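Phosphodiesterase (Candida albicans, PDB 6CPU) belongs to the cyclic nucleotide phosphodiesterase family of the HD-type superfamily, a mostly helical protein that carries zinc and magnesium ions. Local coordinates at residues M1-P13 / T40-T52. Sequence-based numbering, arbitrary orientation.
Sequences MAEVLSLVDLEIP and TDSNVPIVIIFPT
Ile49 buries more surface against residues 1-13 than any other residue of 40-52 does, and side chains from both strand 2-6 and the loop after it converge on it. Its CD1 lies 3.6 Å from Val4 CG1 and meets Ile12 CD1 tip to tip, at 4.2 Å, while Ile12 CD1 also reaches Val47 CG1 at 3.9 Å. The other branch, Ile49 CG2, is pressed to within 3.5 Å of Val8 CG2, a carbon pair tighter than normal van der Waals contact; Val8 chi1 of -64° sets that methyl between its own backbone N and carbonyl carbon and turns CG1 to the Pro51 ring. Past the turn at Val8, residues 10-12 fold back over this face, where Ala2 and Val47 also meet. On the reverse face the Leu5 and Ile46 side chains cross at a slant, with Leu5 CD1 3.7 Å from Ile46 CG2, and helix 25-34 covers Leu5 and Ile48 through Leu32 and Leu28. The backbones beneath are neighbouring parallel strands, their short axes 4.7 Å apart and inclined by 21°. They are the two inner strands of a four-stranded parallel sheet ordered 16-21, 2-6, 46-49, 100-103; strand 16-21, helix 25-34 and strand 46-49 form a beta-alpha-beta crossover that passes over strand 2-6. Pairing is by alternation: Glu3, Leu5 and Leu7 donate N-H to the carbonyls of Pro45, Val47 and Ile49, and return bonds run from Val47 N and Ile49 N to the oxygens of Glu3 and Leu5. Straightest is Leu5 N to Val47 O, 2.8 Å with 174° at the hydrogen. At the end of strand 2-6, Ser6 OG donates to Val8 O at 2.6 Å, which ties down the turn. At the opposite end Glu3, extended, carries its carboxylate to Lys35 in a salt bridge and to His31 in a hydrogen bond.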
ATOM      1  N   MET A   1      -0.963 -29.407  -6.075  1.00 41.10           N
ATOM      2  CA  MET A   1      -1.459 -28.732  -4.832  1.00 40.52           C
ATOM      3  C   MET A   1      -0.561 -27.584  -4.312  1.00 36.14           C
ATOM      4  O   MET A   1      -1.003 -26.447  -4.257  1.00 38.38           O
ATOM      5  CB  MET A   1      -1.714 -29.761  -3.726  1.00 43.30           C
ATOM      6  CG  MET A   1      -3.132 -29.703  -3.193  1.00 45.29           C
ATOM      7  SD  MET A   1      -3.662 -31.104  -2.201  1.00 47.02           S
ATOM      8  CE  MET A   1      -2.144 -31.623  -1.405  1.00 46.79           C
ATOM      9  N   ALA A   2       0.675 -27.877  -3.914  1.00 32.49           N
ATOM     10  CA  ALA A   2       1.557 -26.859  -3.329  1.00 30.13           C
ATOM     11  C   ALA A   2       2.734 -26.495  -4.230  1.00 28.84           C
ATOM     12  O   ALA A   2       3.187 -27.299  -5.048  1.00 29.39           O
ATOM     13  CB  ALA A   2       2.084 -27.331  -1.994  1.00 29.52           C
ATOM     14  N   GLU A   3       3.216 -25.267  -4.074  1.00 26.44           N
ATOM     15  CA  GLU A   3       4.506 -24.876  -4.598  1.00 25.68           C
ATOM     16  C   GLU A   3       5.521 -25.228  -3.523  1.00 24.95           C
ATOM     17  O   GLU A   3       5.398 -24.784  -2.377  1.00 24.12           O
ATOM     18  CB  GLU A   3       4.554 -23.378  -4.912  1.00 25.55           C
ATOM     19  CG  GLU A   3       5.957 -22.873  -5.236  1.00 26.84           C
ATOM     20  CD  GLU A   3       5.977 -21.492  -5.869  1.00 28.27           C
ATOM     21  OE1 GLU A   3       5.240 -21.265  -6.841  1.00 29.50           O
ATOM     22  OE2 GLU A   3       6.750 -20.626  -5.405  1.00 29.01           O
ATOM     23  N   VAL A   4       6.522 -26.027  -3.879  1.00 24.11           N
ATOM     24  CA  VAL A   4       7.498 -26.499  -2.912  1.00 23.66           C
ATOM     25  C   VAL A   4       8.839 -25.842  -3.201  1.00 24.41           C
ATOM     26  O   VAL A   4       9.313 -25.849  -4.342  1.00 24.64           O
ATOM     27  CB  VAL A   4       7.631 -28.038  -2.917  1.00 24.92           C
ATOM     28  CG1 VAL A   4       8.677 -28.480  -1.903  1.00 25.59           C
ATOM     29  CG2 VAL A   4       6.288 -28.708  -2.631  1.00 25.69           C
ATOM     30  N   LEU A   5       9.419 -25.250  -2.162  1.00 22.66           N
ATOM     31  CA  LEU A   5      10.696 -24.561  -2.232  1.00 23.01           C
ATOM     32  C   LEU A   5      11.610 -25.317  -1.302  1.00 25.19           C
ATOM     33  O   LEU A   5      11.325 -25.410  -0.112  1.00 26.37           O
ATOM     34  CB  LEU A   5      10.546 -23.117  -1.772  1.00 22.19           C
ATOM     35  CG  LEU A   5       9.407 -22.322  -2.421  1.00 21.78           C
ATOM     36  CD1 LEU A   5       9.434 -20.898  -1.910  1.00 21.84           C
ATOM     37  CD2 LEU A   5       9.491 -22.319  -3.936  1.00 21.31           C
ATOM     38  N   SER A   6      12.688 -25.892  -1.835  1.00 25.11           N
ATOM     39  CA  SER A   6      13.542 -26.766  -1.043  1.00 26.93           C
ATOM     40  C   SER A   6      15.008 -26.360  -1.001  1.00 26.69           C
ATOM     41  O   SER A   6      15.594 -25.944  -2.006  1.00 25.84           O
ATOM     42  CB  SER A   6      13.446 -28.202  -1.562  1.00 28.52           C
ATOM     43  OG  SER A   6      14.254 -29.050  -0.770  1.00 29.60           O
ATOM     44  N   LEU A   7      15.596 -26.517   0.178  1.00 27.73           N
ATOM     45  CA  LEU A   7      17.016 -26.314   0.383  1.00 29.66           C
ATOM     46  C   LEU A   7      17.745 -27.654   0.465  1.00 32.60           C
ATOM     47  O   LEU A   7      18.955 -27.680   0.651  1.00 32.36           O
ATOM     48  CB  LEU A   7      17.257 -25.516   1.661  1.00 30.64           C
ATOM     49  CG  LEU A   7      16.923 -24.022   1.578  1.00 30.90           C
ATOM     50  CD1 LEU A   7      16.985 -23.369   2.951  1.00 32.24           C
ATOM     51  CD2 LEU A   7      17.871 -23.325   0.611  1.00 31.36           C
ATOM     52  N   VAL A   8      17.003 -28.747   0.298  1.00 33.93           N
ATOM     53  CA  VAL A   8      17.518 -30.104   0.500  1.00 35.74           C
ATOM     54  C   VAL A   8      16.972 -31.064  -0.561  1.00 37.26           C
ATOM     55  O   VAL A   8      16.166 -30.673  -1.404  1.00 33.14           O
ATOM     56  CB  VAL A   8      17.155 -30.627   1.909  1.00 35.96           C
ATOM     57  CG1 VAL A   8      17.819 -29.787   2.988  1.00 37.69           C
ATOM     58  CG2 VAL A   8      15.646 -30.654   2.105  1.00 36.64           C
ATOM     59  N   ASP A   9      17.400 -32.328  -0.500  1.00 41.12           N
ATOM     60  CA  ASP A   9      17.058 -33.331  -1.523  1.00 44.33           C
ATOM     61  C   ASP A   9      15.634 -33.889  -1.446  1.00 45.00           C
ATOM     62  O   ASP A   9      15.094 -34.339  -2.460  1.00 46.78           O
ATOM     63  CB  ASP A   9      18.037 -34.507  -1.452  1.00 47.99           C
ATOM     64  CG  ASP A   9      19.474 -34.070  -1.584  1.00 51.11           C
ATOM     65  OD1 ASP A   9      19.815 -33.445  -2.612  1.00 53.24           O
ATOM     66  OD2 ASP A   9      20.260 -34.344  -0.653  1.00 57.66           O
ATOM     67  N   LEU A  10      15.038 -33.881  -0.257  1.00 44.36           N
ATOM     68  CA  LEU A  10      13.737 -34.514  -0.034  1.00 44.42           C
ATOM     69  C   LEU A  10      12.656 -34.038  -1.014  1.00 44.90           C
ATOM     70  O   LEU A  10      12.554 -32.850  -1.316  1.00 43.80           O
ATOM     71  CB  LEU A  10      13.286 -34.271   1.410  1.00 45.41           C
ATOM     72  CG  LEU A  10      11.877 -34.734   1.813  1.00 47.88           C
ATOM     73  CD1 LEU A  10      11.705 -36.242   1.653  1.00 48.33           C
ATOM     74  CD2 LEU A  10      11.593 -34.303   3.246  1.00 46.78           C
ATOM     75  N   GLU A  11      11.874 -34.987  -1.521  1.00 45.76           N
ATOM     76  CA  GLU A  11      10.711 -34.695  -2.341  1.00 45.93           C
ATOM     77  C   GLU A  11       9.454 -35.181  -1.627  1.00 47.95           C
ATOM     78  O   GLU A  11       9.486 -36.186  -0.916  1.00 47.97           O
ATOM     79  CB  GLU A  11      10.847 -35.357  -3.710  1.00 47.62           C
ATOM     80  CG  GLU A  11      11.882 -34.681  -4.593  1.00 48.36           C
ATOM     81  CD  GLU A  11      12.033 -35.344  -5.950  1.00 50.61           C
ATOM     82  OE1 GLU A  11      11.011 -35.740  -6.553  1.00 50.94           O
ATOM     83  OE2 GLU A  11      13.186 -35.457  -6.419  1.00 51.36           O
ATOM     84  N   ILE A  12       8.357 -34.447  -1.814  1.00 47.54           N
ATOM     85  CA  ILE A  12       7.068 -34.751  -1.192  1.00 46.67           C
ATOM     86  C   ILE A  12       6.002 -34.738  -2.284  1.00 45.70           C
ATOM     87  O   ILE A  12       5.107 -33.893  -2.275  1.00 45.44           O
ATOM     88  CB  ILE A  12       6.711 -33.751  -0.059  1.00 47.02           C
ATOM     89  CG1 ILE A  12       6.846 -32.290  -0.519  1.00 48.08           C
ATOM     90  CG2 ILE A  12       7.607 -33.970   1.152  1.00 47.05           C
ATOM     91  CD1 ILE A  12       6.391 -31.281   0.515  1.00 48.70           C
ATOM     92  N   PRO A  13       6.090 -35.688  -3.238  1.00 45.48           N
ATOM     93  CA  PRO A  13       5.300 -35.603  -4.474  1.00 44.76           C
ATOM     94  C   PRO A  13       3.786 -35.626  -4.278  1.00 44.24           C
ATOM     95  O   PRO A  13       3.060 -35.102  -5.125  1.00 43.77           O
ATOM     96  CB  PRO A  13       5.753 -36.833  -5.278  1.00 45.32           C
ATOM     97  CG  PRO A  13       6.322 -37.769  -4.264  1.00 45.58           C
ATOM     98  CD  PRO A  13       6.922 -36.905  -3.200  1.00 45.46           C
ATOM     99  N   THR A  40      -1.816 -10.477  -9.003  1.00 22.89           N
ATOM    100  CA  THR A  40      -2.738 -11.473  -8.459  1.00 23.42           C
ATOM    101  C   THR A  40      -2.258 -11.934  -7.080  1.00 22.15           C
ATOM    102  O   THR A  40      -1.055 -11.982  -6.833  1.00 20.56           O
ATOM    103  CB  THR A  40      -2.845 -12.684  -9.407  1.00 24.36           C
ATOM    104  OG1 THR A  40      -1.538 -13.184  -9.709  1.00 25.88           O
ATOM    105  CG2 THR A  40      -3.531 -12.285 -10.717  1.00 25.25           C
ATOM    106  N   ASP A  41      -3.196 -12.262  -6.191  1.00 21.30           N
ATOM    107  CA  ASP A  41      -2.848 -12.865  -4.889  1.00 21.58           C
ATOM    108  C   ASP A  41      -2.166 -14.214  -5.109  1.00 22.50           C
ATOM    109  O   ASP A  41      -2.562 -14.954  -6.003  1.00 22.57           O
ATOM    110  CB  ASP A  41      -4.102 -13.125  -4.033  1.00 21.20           C
ATOM    111  CG  ASP A  41      -4.890 -11.866  -3.704  1.00 21.16           C
ATOM    112  OD1 ASP A  41      -4.271 -10.845  -3.330  1.00 20.30           O
ATOM    113  OD2 ASP A  41      -6.150 -11.907  -3.820  1.00 19.83           O
ATOM    114  N   SER A  42      -1.165 -14.552  -4.290  1.00 23.40           N
ATOM    115  CA  SER A  42      -0.660 -15.925  -4.247  1.00 25.40           C
ATOM    116  C   SER A  42      -1.829 -16.789  -3.804  1.00 24.61           C
ATOM    117  O   SER A  42      -2.473 -16.489  -2.800  1.00 24.68           O
ATOM    118  CB  SER A  42       0.512 -16.064  -3.268  1.00 27.16           C
ATOM    119  OG  SER A  42       1.151 -17.325  -3.423  1.00 31.17           O
ATOM    120  N   ASN A  43      -2.141 -17.829  -4.570  1.00 23.83           N
ATOM    121  CA  ASN A  43      -3.350 -18.603  -4.301  1.00 24.94           C
ATOM    122  C   ASN A  43      -3.119 -20.107  -4.177  1.00 24.36           C
ATOM    123  O   ASN A  43      -4.045 -20.905  -4.323  1.00 22.73           O
ATOM    124  CB  ASN A  43      -4.426 -18.275  -5.338  1.00 26.35           C
ATOM    125  CG  ASN A  43      -4.163 -18.912  -6.673  1.00 28.49           C
ATOM    126  OD1 ASN A  43      -3.016 -19.185  -7.029  1.00 28.24           O
ATOM    127  ND2 ASN A  43      -5.236 -19.172  -7.425  1.00 31.30           N
ATOM    128  N   VAL A  44      -1.877 -20.477  -3.888  1.00 24.48           N
ATOM    129  CA  VAL A  44      -1.522 -21.868  -3.613  1.00 25.99           C
ATOM    130  C   VAL A  44      -0.688 -21.901  -2.336  1.00 24.92           C
ATOM    131  O   VAL A  44       0.059 -20.948  -2.058  1.00 25.35           O
ATOM    132  CB  VAL A  44      -0.725 -22.527  -4.771  1.00 28.00           C
ATOM    133  CG1 VAL A  44      -1.619 -22.705  -6.000  1.00 29.88           C
ATOM    134  CG2 VAL A  44       0.519 -21.740  -5.127  1.00 29.06           C
ATOM    135  N   PRO A  45      -0.801 -22.977  -1.551  1.00 23.96           N
ATOM    136  CA  PRO A  45       0.073 -23.062  -0.391  1.00 23.72           C
ATOM    137  C   PRO A  45       1.516 -23.247  -0.827  1.00 22.38           C
ATOM    138  O   PRO A  45       1.770 -23.892  -1.857  1.00 22.27           O
ATOM    139  CB  PRO A  45      -0.413 -24.301   0.351  1.00 24.81           C
ATOM    140  CG  PRO A  45      -1.730 -24.641  -0.232  1.00 25.70           C
ATOM    141  CD  PRO A  45      -1.769 -24.080  -1.611  1.00 25.13           C
ATOM    142  N   ILE A  46       2.432 -22.662  -0.064  1.00 21.69           N
ATOM    143  CA  ILE A  46       3.852 -22.797  -0.313  1.00 21.92           C
ATOM    144  C   ILE A  46       4.456 -23.611   0.825  1.00 22.95           C
ATOM    145  O   ILE A  46       4.244 -23.302   2.008  1.00 22.33           O
ATOM    146  CB  ILE A  46       4.546 -21.433  -0.430  1.00 21.37           C
ATOM    147  CG1 ILE A  46       4.051 -20.701  -1.682  1.00 21.74           C
ATOM    148  CG2 ILE A  46       6.076 -21.595  -0.446  1.00 22.12           C
ATOM    149  CD1 ILE A  46       4.502 -19.263  -1.760  1.00 21.82           C
ATOM    150  N   VAL A  47       5.202 -24.654   0.466  1.00 22.89           N
ATOM    151  CA  VAL A  47       5.913 -25.483   1.452  1.00 24.18           C
ATOM    152  C   VAL A  47       7.403 -25.217   1.314  1.00 23.01           C
ATOM    153  O   VAL A  47       7.948 -25.312   0.209  1.00 22.40           O
ATOM    154  CB  VAL A  47       5.649 -26.995   1.250  1.00 26.04           C
ATOM    155  CG1 VAL A  47       6.465 -27.817   2.241  1.00 27.48           C
ATOM    156  CG2 VAL A  47       4.167 -27.309   1.378  1.00 26.72           C
ATOM    157  N   ILE A  48       8.056 -24.845   2.412  1.00 23.46           N
ATOM    158  CA  ILE A  48       9.512 -24.669   2.420  1.00 23.70           C
ATOM    159  C   ILE A  48      10.157 -25.807   3.214  1.00 26.49           C
ATOM    160  O   ILE A  48       9.814 -26.030   4.365  1.00 25.59           O
ATOM    161  CB  ILE A  48       9.940 -23.302   2.977  1.00 23.47           C
ATOM    162  CG1 ILE A  48       9.280 -22.173   2.175  1.00 23.93           C
ATOM    163  CG2 ILE A  48      11.455 -23.142   2.915  1.00 23.29           C
ATOM    164  CD1 ILE A  48       9.609 -20.784   2.680  1.00 24.49           C
ATOM    165  N   ILE A  49      11.094 -26.507   2.575  1.00 27.60           N
ATOM    166  CA  ILE A  49      11.799 -27.637   3.195  1.00 28.44           C
ATOM    167  C   ILE A  49      13.201 -27.189   3.570  1.00 29.84           C
ATOM    168  O   ILE A  49      14.016 -26.872   2.701  1.00 30.21           O
ATOM    169  CB  ILE A  49      11.858 -28.865   2.258  1.00 29.54           C
ATOM    170  CG1 ILE A  49      10.476 -29.143   1.661  1.00 29.90           C
ATOM    171  CG2 ILE A  49      12.344 -30.099   3.024  1.00 30.44           C
ATOM    172  CD1 ILE A  49      10.447 -30.279   0.655  1.00 30.60           C
ATOM    173  N   PHE A  50      13.450 -27.133   4.876  1.00 30.90           N
ATOM    174  CA  PHE A  50      14.769 -26.838   5.432  1.00 34.04           C
ATOM    175  C   PHE A  50      15.506 -28.136   5.772  1.00 36.46           C
ATOM    176  O   PHE A  50      14.883 -29.196   5.863  1.00 35.83           O
ATOM    177  CB  PHE A  50      14.637 -26.014   6.714  1.00 34.12           C
ATOM    178  CG  PHE A  50      14.147 -24.623   6.491  1.00 34.07           C
ATOM    179  CD1 PHE A  50      15.036 -23.605   6.183  1.00 35.20           C
ATOM    180  CD2 PHE A  50      12.794 -24.326   6.589  1.00 36.26           C
ATOM    181  CE1 PHE A  50      14.593 -22.308   5.980  1.00 35.52           C
ATOM    182  CE2 PHE A  50      12.345 -23.029   6.388  1.00 35.08           C
ATOM    183  CZ  PHE A  50      13.246 -22.021   6.090  1.00 34.68           C
ATOM    184  N   PRO A  51      16.837 -28.056   5.964  1.00 39.73           N
ATOM    185  CA  PRO A  51      17.601 -29.207   6.481  1.00 43.47           C
ATOM    186  C   PRO A  51      17.203 -29.555   7.912  1.00 46.93           C
ATOM    187  O   PRO A  51      16.859 -28.655   8.687  1.00 47.96           O
ATOM    188  CB  PRO A  51      19.058 -28.724   6.450  1.00 42.19           C
ATOM    189  CG  PRO A  51      19.077 -27.491   5.620  1.00 41.82           C
ATOM    190  CD  PRO A  51      17.701 -26.903   5.651  1.00 41.13           C
ATOM    191  N   THR A  52      17.264 -30.840   8.267  1.00 52.24           N
ATOM    192  CA  THR A  52      16.910 -31.282   9.624  1.00 55.78           C
ATOM    193  C   THR A  52      17.888 -30.717  10.653  1.00 56.13           C
ATOM    194  O   THR A  52      19.013 -30.341  10.322  1.00 58.30           O
ATOM    195  CB  THR A  52      16.890 -32.821   9.764  1.00 58.30           C
ATOM    196  OG1 THR A  52      18.184 -33.352   9.455  1.00 60.52           O
ATOM    197  CG2 THR A  52      15.836 -33.452   8.847  1.00 59.37           C
TER